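Local coordinates for protein fructosyl amine: oxygen oxidoreductase (Aspergillus fumigatus, PDB 3DJE) that probably oxidises fructosyl amines (Amadori products) with oxygen, using bound FAD to deglycate them, at residues Asn120-Leu133 and Gly141-Ser153. Numbering follows the deposited sequence.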
ATOM      1  N   ASN A 120      -6.308  21.984  15.026  1.00 17.17           N
ATOM      2  CA  ASN A 120      -4.852  22.132  14.939  1.00 16.53           C
ATOM      3  C   ASN A 120      -4.345  22.359  13.515  1.00 16.06           C
ATOM      4  O   ASN A 120      -3.221  22.839  13.327  1.00 16.20           O
ATOM      5  CB  ASN A 120      -4.118  20.953  15.585  1.00 16.19           C
ATOM      6  CG  ASN A 120      -4.367  20.852  17.074  1.00 16.91           C
ATOM      7  OD1 ASN A 120      -4.747  21.832  17.717  1.00 16.74           O
ATOM      8  ND2 ASN A 120      -4.142  19.663  17.640  1.00 18.26           N
ATOM      9  N   LEU A 121      -5.161  21.989  12.526  1.00 16.03           N
ATOM     10  CA  LEU A 121      -4.768  22.110  11.119  1.00 16.27           C
ATOM     11  C   LEU A 121      -4.619  23.568  10.713  1.00 16.52           C
ATOM     12  O   LEU A 121      -5.452  24.414  11.081  1.00 17.42           O
ATOM     13  CB  LEU A 121      -5.777  21.419  10.198  1.00 15.84           C
ATOM     14  CG  LEU A 121      -5.882  19.901  10.305  1.00 17.51           C
ATOM     15  CD1 LEU A 121      -7.077  19.402   9.504  1.00 17.76           C
ATOM     16  CD2 LEU A 121      -4.602  19.232   9.824  1.00 17.11           C
ATOM     17  N   VAL A 122      -3.560  23.855   9.964  1.00 16.29           N
ATOM     18  CA  VAL A 122      -3.320  25.194   9.443  1.00 17.04           C
ATOM     19  C   VAL A 122      -3.810  25.213   8.005  1.00 17.13           C
ATOM     20  O   VAL A 122      -3.436  24.353   7.220  1.00 16.62           O
ATOM     21  CB  VAL A 122      -1.823  25.599   9.520  1.00 16.33           C
ATOM     22  CG1 VAL A 122      -1.636  27.039   9.066  1.00 17.99           C
ATOM     23  CG2 VAL A 122      -1.287  25.409  10.948  1.00 17.68           C
ATOM     24  N   GLU A 123      -4.673  26.170   7.668  1.00 17.93           N
ATOM     25  CA  GLU A 123      -5.161  26.294   6.298  1.00 18.93           C
ATOM     26  C   GLU A 123      -4.176  27.115   5.465  1.00 19.18           C
ATOM     27  O   GLU A 123      -3.786  28.214   5.872  1.00 19.40           O
ATOM     28  CB  GLU A 123      -6.546  26.948   6.283  1.00 20.28           C
ATOM     29  CG  GLU A 123      -7.185  27.034   4.919  1.00 23.60           C
ATOM     30  CD  GLU A 123      -8.539  27.710   4.975  1.00 28.89           C
ATOM     31  OE1 GLU A 123      -9.442  27.180   5.668  1.00 30.94           O
ATOM     32  OE2 GLU A 123      -8.691  28.781   4.337  1.00 32.03           O
ATOM     33  N   LEU A 124      -3.773  26.579   4.312  1.00 18.66           N
ATOM     34  CA  LEU A 124      -2.828  27.263   3.426  1.00 19.37           C
ATOM     35  C   LEU A 124      -3.506  27.588   2.108  1.00 19.44           C
ATOM     36  O   LEU A 124      -4.073  26.702   1.463  1.00 19.13           O
ATOM     37  CB  LEU A 124      -1.583  26.410   3.152  1.00 19.32           C
ATOM     38  CG  LEU A 124      -0.566  26.137   4.264  1.00 20.03           C
ATOM     39  CD1 LEU A 124      -1.067  25.155   5.261  1.00 23.29           C
ATOM     40  CD2 LEU A 124       0.729  25.605   3.651  1.00 20.38           C
ATOM     41  N   THR A 125      -3.436  28.859   1.710  1.00 19.98           N
ATOM     42  CA  THR A 125      -4.104  29.336   0.497  1.00 21.52           C
ATOM     43  C   THR A 125      -3.204  30.193  -0.396  1.00 21.78           C
ATOM     44  O   THR A 125      -3.587  30.517  -1.526  1.00 22.33           O
ATOM     45  CB  THR A 125      -5.359  30.178   0.838  1.00 21.83           C
ATOM     46  OG1 THR A 125      -4.971  31.268   1.691  1.00 23.31           O
ATOM     47  CG2 THR A 125      -6.426  29.326   1.533  1.00 23.21           C
ATOM     48  N   ARG A 126      -2.030  30.569   0.110  1.00 22.07           N
ATOM     49  CA  ARG A 126      -1.095  31.434  -0.628  1.00 23.02           C
ATOM     50  C   ARG A 126       0.236  30.726  -0.853  1.00 22.43           C
ATOM     51  O   ARG A 126       0.716  30.046   0.054  1.00 22.16           O
ATOM     52  CB  ARG A 126      -0.836  32.735   0.147  1.00 22.86           C
ATOM     53  CG  ARG A 126      -2.070  33.581   0.427  1.00 24.79           C
ATOM     54  CD  ARG A 126      -1.709  34.897   1.111  1.00 25.61           C
ATOM     55  NE  ARG A 126      -0.894  34.729   2.319  1.00 30.36           N
ATOM     56  CZ  ARG A 126      -1.367  34.411   3.525  1.00 32.11           C
ATOM     57  NH1 ARG A 126      -2.669  34.203   3.719  1.00 34.43           N
ATOM     58  NH2 ARG A 126      -0.528  34.292   4.544  1.00 33.21           N
ATOM     59  N   PRO A 127       0.842  30.889  -2.052  1.00 22.47           N
ATOM     60  CA  PRO A 127       2.142  30.253  -2.354  1.00 22.18           C
ATOM     61  C   PRO A 127       3.214  30.424  -1.267  1.00 22.45           C
ATOM     62  O   PRO A 127       3.887  29.448  -0.923  1.00 22.38           O
ATOM     63  CB  PRO A 127       2.558  30.901  -3.681  1.00 22.36           C
ATOM     64  CG  PRO A 127       1.256  31.229  -4.343  1.00 22.48           C
ATOM     65  CD  PRO A 127       0.326  31.642  -3.212  1.00 22.43           C
ATOM     66  N   GLU A 128       3.361  31.630  -0.710  1.00 22.27           N
ATOM     67  CA  GLU A 128       4.356  31.870   0.349  1.00 22.66           C
ATOM     68  C   GLU A 128       4.171  30.958   1.571  1.00 21.42           C
ATOM     69  O   GLU A 128       5.141  30.607   2.246  1.00 21.33           O
ATOM     70  CB  GLU A 128       4.364  33.344   0.782  1.00 22.81           C
ATOM     71  CG  GLU A 128       3.070  33.796   1.459  1.00 24.87           C
ATOM     72  CD  GLU A 128       3.098  35.247   1.920  1.00 26.45           C
ATOM     73  OE1 GLU A 128       4.203  35.830   2.032  1.00 31.69           O
ATOM     74  OE2 GLU A 128       1.998  35.802   2.175  1.00 31.82           O
ATOM     75  N   GLN A 129       2.929  30.570   1.849  1.00 19.86           N
ATOM     76  CA  GLN A 129       2.651  29.710   2.996  1.00 19.42           C
ATOM     77  C   GLN A 129       3.211  28.310   2.759  1.00 18.78           C
ATOM     78  O   GLN A 129       3.701  27.661   3.687  1.00 19.12           O
ATOM     79  CB  GLN A 129       1.157  29.615   3.263  1.00 19.01           C
ATOM     80  CG  GLN A 129       0.519  30.872   3.825  1.00 20.26           C
ATOM     81  CD  GLN A 129      -0.970  30.665   4.002  1.00 21.61           C
ATOM     82  OE1 GLN A 129      -1.700  30.530   3.029  1.00 22.65           O
ATOM     83  NE2 GLN A 129      -1.422  30.605   5.248  1.00 25.44           N
ATOM     84  N   PHE A 130       3.122  27.856   1.516  1.00 18.19           N
ATOM     85  CA  PHE A 130       3.638  26.541   1.141  1.00 17.68           C
ATOM     86  C   PHE A 130       5.155  26.544   1.192  1.00 17.52           C
ATOM     87  O   PHE A 130       5.765  25.598   1.686  1.00 17.30           O
ATOM     88  CB  PHE A 130       3.142  26.142  -0.250  1.00 17.37           C
ATOM     89  CG  PHE A 130       1.668  25.841  -0.297  1.00 16.71           C
ATOM     90  CD1 PHE A 130       1.196  24.549  -0.041  1.00 16.54           C
ATOM     91  CD2 PHE A 130       0.745  26.844  -0.574  1.00 17.33           C
ATOM     92  CE1 PHE A 130      -0.171  24.260  -0.067  1.00 14.46           C
ATOM     93  CE2 PHE A 130      -0.626  26.565  -0.611  1.00 17.19           C
ATOM     94  CZ  PHE A 130      -1.091  25.263  -0.346  1.00 16.06           C
ATOM     95  N   ARG A 131       5.763  27.623   0.700  1.00 18.24           N
ATOM     96  CA  ARG A 131       7.228  27.710   0.677  1.00 18.65           C
ATOM     97  C   ARG A 131       7.812  27.673   2.079  1.00 18.83           C
ATOM     98  O   ARG A 131       8.906  27.144   2.279  1.00 19.45           O
ATOM     99  CB  ARG A 131       7.707  28.978  -0.037  1.00 19.03           C
ATOM    100  CG  ARG A 131       7.382  28.996  -1.497  1.00 19.38           C
ATOM    101  CD  ARG A 131       8.194  30.054  -2.217  1.00 21.88           C
ATOM    102  NE  ARG A 131       7.510  30.403  -3.450  1.00 24.36           N
ATOM    103  CZ  ARG A 131       6.721  31.461  -3.607  1.00 25.14           C
ATOM    104  NH1 ARG A 131       6.545  32.337  -2.620  1.00 24.88           N
ATOM    105  NH2 ARG A 131       6.127  31.654  -4.776  1.00 25.13           N
ATOM    106  N   LYS A 132       7.076  28.228   3.042  1.00 19.07           N
ATOM    107  CA  LYS A 132       7.545  28.325   4.422  1.00 19.45           C
ATOM    108  C   LYS A 132       7.464  26.999   5.177  1.00 18.57           C
ATOM    109  O   LYS A 132       7.845  26.924   6.355  1.00 18.54           O
ATOM    110  CB  LYS A 132       6.760  29.410   5.175  1.00 20.74           C
ATOM    111  CG  LYS A 132       7.214  30.842   4.865  1.00 23.15           C
ATOM    112  CD  LYS A 132       6.135  31.869   5.208  1.00 27.38           C
ATOM    113  CE  LYS A 132       6.526  33.303   4.792  1.00 27.12           C
ATOM    114  NZ  LYS A 132       7.202  34.066   5.887  1.00 31.16           N
ATOM    115  N   LEU A 133       6.965  25.953   4.518  1.00 17.87           N
ATOM    116  CA  LEU A 133       6.922  24.622   5.151  1.00 17.85           C
ATOM    117  C   LEU A 133       8.305  23.964   5.245  1.00 18.46           C
ATOM    118  O   LEU A 133       8.476  22.927   5.899  1.00 18.81           O
ATOM    119  CB  LEU A 133       5.946  23.694   4.412  1.00 17.60           C
ATOM    120  CG  LEU A 133       4.463  24.075   4.473  1.00 17.71           C
ATOM    121  CD1 LEU A 133       3.640  23.142   3.586  1.00 17.52           C
ATOM    122  CD2 LEU A 133       3.943  24.083   5.906  1.00 18.64           C
ATOM    123  N   GLY A 141       9.011  26.520  -5.548  1.00 19.33           N
ATOM    124  CA  GLY A 141       7.956  26.626  -6.553  1.00 19.33           C
ATOM    125  C   GLY A 141       6.826  27.581  -6.218  1.00 19.27           C
ATOM    126  O   GLY A 141       6.764  28.136  -5.113  1.00 19.03           O
ATOM    127  N   ASP A 142       5.929  27.762  -7.183  1.00 19.37           N
ATOM    128  CA  ASP A 142       4.840  28.731  -7.055  1.00 19.94           C
ATOM    129  C   ASP A 142       3.521  28.123  -6.590  1.00 19.36           C
ATOM    130  O   ASP A 142       2.543  28.846  -6.377  1.00 19.31           O
ATOM    131  CB  ASP A 142       4.639  29.483  -8.375  1.00 20.58           C
ATOM    132  CG  ASP A 142       5.778  30.445  -8.680  1.00 22.92           C
ATOM    133  OD1 ASP A 142       6.578  30.759  -7.772  1.00 25.59           O
ATOM    134  OD2 ASP A 142       5.877  30.883  -9.847  1.00 27.10           O
ATOM    135  N   PHE A 143       3.489  26.795  -6.441  1.00 18.72           N
ATOM    136  CA  PHE A 143       2.302  26.096  -5.933  1.00 18.44           C
ATOM    137  C   PHE A 143       0.990  26.644  -6.535  1.00 18.46           C
ATOM    138  O   PHE A 143       0.084  27.039  -5.803  1.00 18.24           O
ATOM    139  CB  PHE A 143       2.277  26.183  -4.402  1.00 17.84           C
ATOM    140  CG  PHE A 143       3.432  25.475  -3.736  1.00 17.57           C
ATOM    141  CD1 PHE A 143       3.290  24.157  -3.291  1.00 16.84           C
ATOM    142  CD2 PHE A 143       4.658  26.114  -3.547  1.00 16.22           C
ATOM    143  CE1 PHE A 143       4.354  23.484  -2.666  1.00 15.83           C
ATOM    144  CE2 PHE A 143       5.725  25.449  -2.918  1.00 16.86           C
ATOM    145  CZ  PHE A 143       5.569  24.130  -2.480  1.00 17.27           C
ATOM    146  N   PRO A 144       0.896  26.674  -7.878  1.00 19.01           N
ATOM    147  CA  PRO A 144      -0.207  27.401  -8.517  1.00 19.63           C
ATOM    148  C   PRO A 144      -1.573  26.785  -8.229  1.00 19.18           C
ATOM    149  O   PRO A 144      -1.826  25.622  -8.557  1.00 20.17           O
ATOM    150  CB  PRO A 144       0.124  27.324 -10.012  1.00 19.60           C
ATOM    151  CG  PRO A 144       1.016  26.142 -10.156  1.00 20.63           C
ATOM    152  CD  PRO A 144       1.778  26.017  -8.859  1.00 19.39           C
ATOM    153  N   GLY A 145      -2.436  27.570  -7.595  1.00 19.32           N
ATOM    154  CA  GLY A 145      -3.775  27.127  -7.240  1.00 18.66           C
ATOM    155  C   GLY A 145      -3.859  26.130  -6.088  1.00 18.06           C
ATOM    156  O   GLY A 145      -4.951  25.674  -5.760  1.00 18.57           O
ATOM    157  N   TRP A 146      -2.724  25.771  -5.481  1.00 17.08           N
ATOM    158  CA  TRP A 146      -2.755  24.824  -4.350  1.00 16.17           C
ATOM    159  C   TRP A 146      -3.464  25.445  -3.155  1.00 16.23           C
ATOM    160  O   TRP A 146      -3.208  26.597  -2.803  1.00 16.22           O
ATOM    161  CB  TRP A 146      -1.345  24.431  -3.909  1.00 15.26           C
ATOM    162  CG  TRP A 146      -0.593  23.517  -4.817  1.00 15.06           C
ATOM    163  CD1 TRP A 146      -0.515  23.573  -6.188  1.00 15.81           C
ATOM    164  CD2 TRP A 146       0.252  22.436  -4.413  1.00 15.25           C
ATOM    165  NE1 TRP A 146       0.317  22.580  -6.656  1.00 15.82           N
ATOM    166  CE2 TRP A 146       0.800  21.868  -5.586  1.00 16.47           C
ATOM    167  CE3 TRP A 146       0.586  21.877  -3.168  1.00 16.25           C
ATOM    168  CZ2 TRP A 146       1.670  20.764  -5.551  1.00 15.75           C
ATOM    169  CZ3 TRP A 146       1.458  20.789  -3.134  1.00 14.83           C
ATOM    170  CH2 TRP A 146       1.982  20.242  -4.312  1.00 14.18           C
ATOM    171  N   LYS A 147      -4.358  24.676  -2.540  1.00 15.90           N
ATOM    172  CA  LYS A 147      -4.998  25.054  -1.302  1.00 16.17           C
ATOM    173  C   LYS A 147      -5.019  23.812  -0.441  1.00 15.30           C
ATOM    174  O   LYS A 147      -5.318  22.721  -0.934  1.00 14.91           O
ATOM    175  CB  LYS A 147      -6.436  25.497  -1.547  1.00 16.83           C
ATOM    176  CG  LYS A 147      -7.103  26.068  -0.310  1.00 20.91           C
ATOM    177  CD  LYS A 147      -8.560  26.435  -0.557  1.00 26.10           C
ATOM    178  CE  LYS A 147      -9.243  26.827   0.750  1.00 27.98           C
ATOM    179  NZ  LYS A 147      -9.534  25.653   1.611  1.00 31.76           N
ATOM    180  N   GLY A 148      -4.734  23.954   0.840  1.00 14.83           N
ATOM    181  CA  GLY A 148      -4.714  22.751   1.658  1.00 14.69           C
ATOM    182  C   GLY A 148      -4.628  22.970   3.139  1.00 14.50           C
ATOM    183  O   GLY A 148      -4.803  24.095   3.630  1.00 14.10           O
ATOM    184  N   TYR A 149      -4.344  21.873   3.837  1.00 14.26           N
ATOM    185  CA  TYR A 149      -4.307  21.843   5.296  1.00 14.92           C
ATOM    186  C   TYR A 149      -3.030  21.191   5.777  1.00 14.83           C
ATOM    187  O   TYR A 149      -2.688  20.087   5.340  1.00 14.77           O
ATOM    188  CB  TYR A 149      -5.503  21.071   5.844  1.00 16.53           C
ATOM    189  CG  TYR A 149      -6.813  21.699   5.457  1.00 18.64           C
ATOM    190  CD1 TYR A 149      -7.282  22.831   6.127  1.00 20.07           C
ATOM    191  CD2 TYR A 149      -7.567  21.187   4.400  1.00 20.16           C
ATOM    192  CE1 TYR A 149      -8.491  23.432   5.757  1.00 22.20           C
ATOM    193  CE2 TYR A 149      -8.771  21.777   4.026  1.00 22.23           C
ATOM    194  CZ  TYR A 149      -9.225  22.894   4.707  1.00 20.96           C
ATOM    195  OH  TYR A 149     -10.425  23.461   4.326  1.00 23.26           O
ATOM    196  N   PHE A 150      -2.333  21.873   6.682  1.00 13.86           N
ATOM    197  CA  PHE A 150      -1.085  21.356   7.233  1.00 13.19           C
ATOM    198  C   PHE A 150      -1.275  20.800   8.634  1.00 13.29           C
ATOM    199  O   PHE A 150      -1.748  21.506   9.525  1.00 12.83           O
ATOM    200  CB  PHE A 150       0.000  22.444   7.233  1.00 13.73           C
ATOM    201  CG  PHE A 150       1.342  21.975   7.742  1.00 14.52           C
ATOM    202  CD1 PHE A 150       2.005  20.898   7.141  1.00 14.52           C
ATOM    203  CD2 PHE A 150       1.957  22.620   8.820  1.00 16.59           C
ATOM    204  CE1 PHE A 150       3.252  20.465   7.618  1.00 15.13           C
ATOM    205  CE2 PHE A 150       3.217  22.194   9.304  1.00 17.13           C
ATOM    206  CZ  PHE A 150       3.862  21.117   8.700  1.00 16.94           C
ATOM    207  N   ALA A 151      -0.923  19.531   8.813  1.00 12.22           N
ATOM    208  CA  ALA A 151      -0.892  18.912  10.129  1.00 12.98           C
ATOM    209  C   ALA A 151       0.557  18.999  10.584  1.00 13.26           C
ATOM    210  O   ALA A 151       1.456  18.398   9.984  1.00 13.13           O
ATOM    211  CB  ALA A 151      -1.368  17.455  10.071  1.00 13.77           C
ATOM    212  N   ARG A 152       0.782  19.771  11.641  1.00 13.57           N
ATOM    213  CA  ARG A 152       2.138  20.009  12.144  1.00 15.04           C
ATOM    214  C   ARG A 152       2.786  18.750  12.720  1.00 15.82           C
ATOM    215  O   ARG A 152       4.016  18.582  12.657  1.00 16.57           O
ATOM    216  CB  ARG A 152       2.130  21.097  13.219  1.00 15.40           C
ATOM    217  CG  ARG A 152       1.529  22.435  12.759  1.00 16.38           C
ATOM    218  CD  ARG A 152       1.611  23.418  13.910  1.00 17.27           C
ATOM    219  NE  ARG A 152       1.059  24.752  13.665  1.00 16.82           N
ATOM    220  CZ  ARG A 152       1.789  25.822  13.363  1.00 16.90           C
ATOM    221  NH1 ARG A 152       3.103  25.709  13.209  1.00 16.82           N
ATOM    222  NH2 ARG A 152       1.206  27.008  13.204  1.00 15.62           N
ATOM    223  N   SER A 153       1.956  17.902  13.317  1.00 16.08           N
ATOM    224  CA  SER A 153       2.388  16.641  13.915  1.00 16.70           C
ATOM    225  C   SER A 153       1.204  15.690  13.915  1.00 16.26           C
ATOM    226  O   SER A 153       0.124  16.062  13.460  1.00 16.43           O
ATOM    227  CB  SER A 153       2.880  16.879  15.341  1.00 17.06           C
ATOM    228  OG  SER A 153       1.814  17.332  16.155  1.00 19.10           O
TER
HETATM  229  O   HOH W   1      -1.737  24.877  14.570  1.00 19.20           O
HETATM  230  O   HOH W   2      -1.608  20.528  13.189  1.00 21.82           O
HETATM  231  O   HOH W   3      -5.145  28.843  -3.446  1.00 45.55           O
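Val122 and Leu124 pair with Phe150 and Gly148 in a two-stranded antiparallel part of the mixed sheet of this MSOX-type flavoprotein; the short helix following strand 122-124 packs on the face carrying Leu124 and Phe150. Four backbone hydrogen bonds join strands 122-124 and 147-151; the straightest runs from Leu124 N to Gly148 O (2.8 Å, 177°). The other edge of 147-151 pairs with strand 96-100, which makes it an inner strand.

An aromatic cluster of Phe130, Phe143 and Trp146 lies between the helix and the turn before strand 147-151. The helix backbone places Phe130 CB over the Phe143 ring, a CH-pi contact 3.4 Å from the centroid; chi1 of -70° turns the Phe130 ring toward Trp146 CB and O. The edge of Trp146 meets the face of Phe130 in a T-shaped stack, and Trp146 NE1 hydrogen-bonds to Glu319 OE1 of helix 307-320. A second CH-pi contact sets Leu133 CD2 3.7 Å from the Phe150 centroid. Leu124 CD1 reaches Phe150 CB at 3.5 Å.

At the start of 141-153, Arg131 NE donates a bent bond (139°) to Gly141 O, and Arg131 NH2 forms a salt bridge with Asp142 OD1 (3.2 Å), met on its anti side with guanidinium and carboxylate nearly perpendicular.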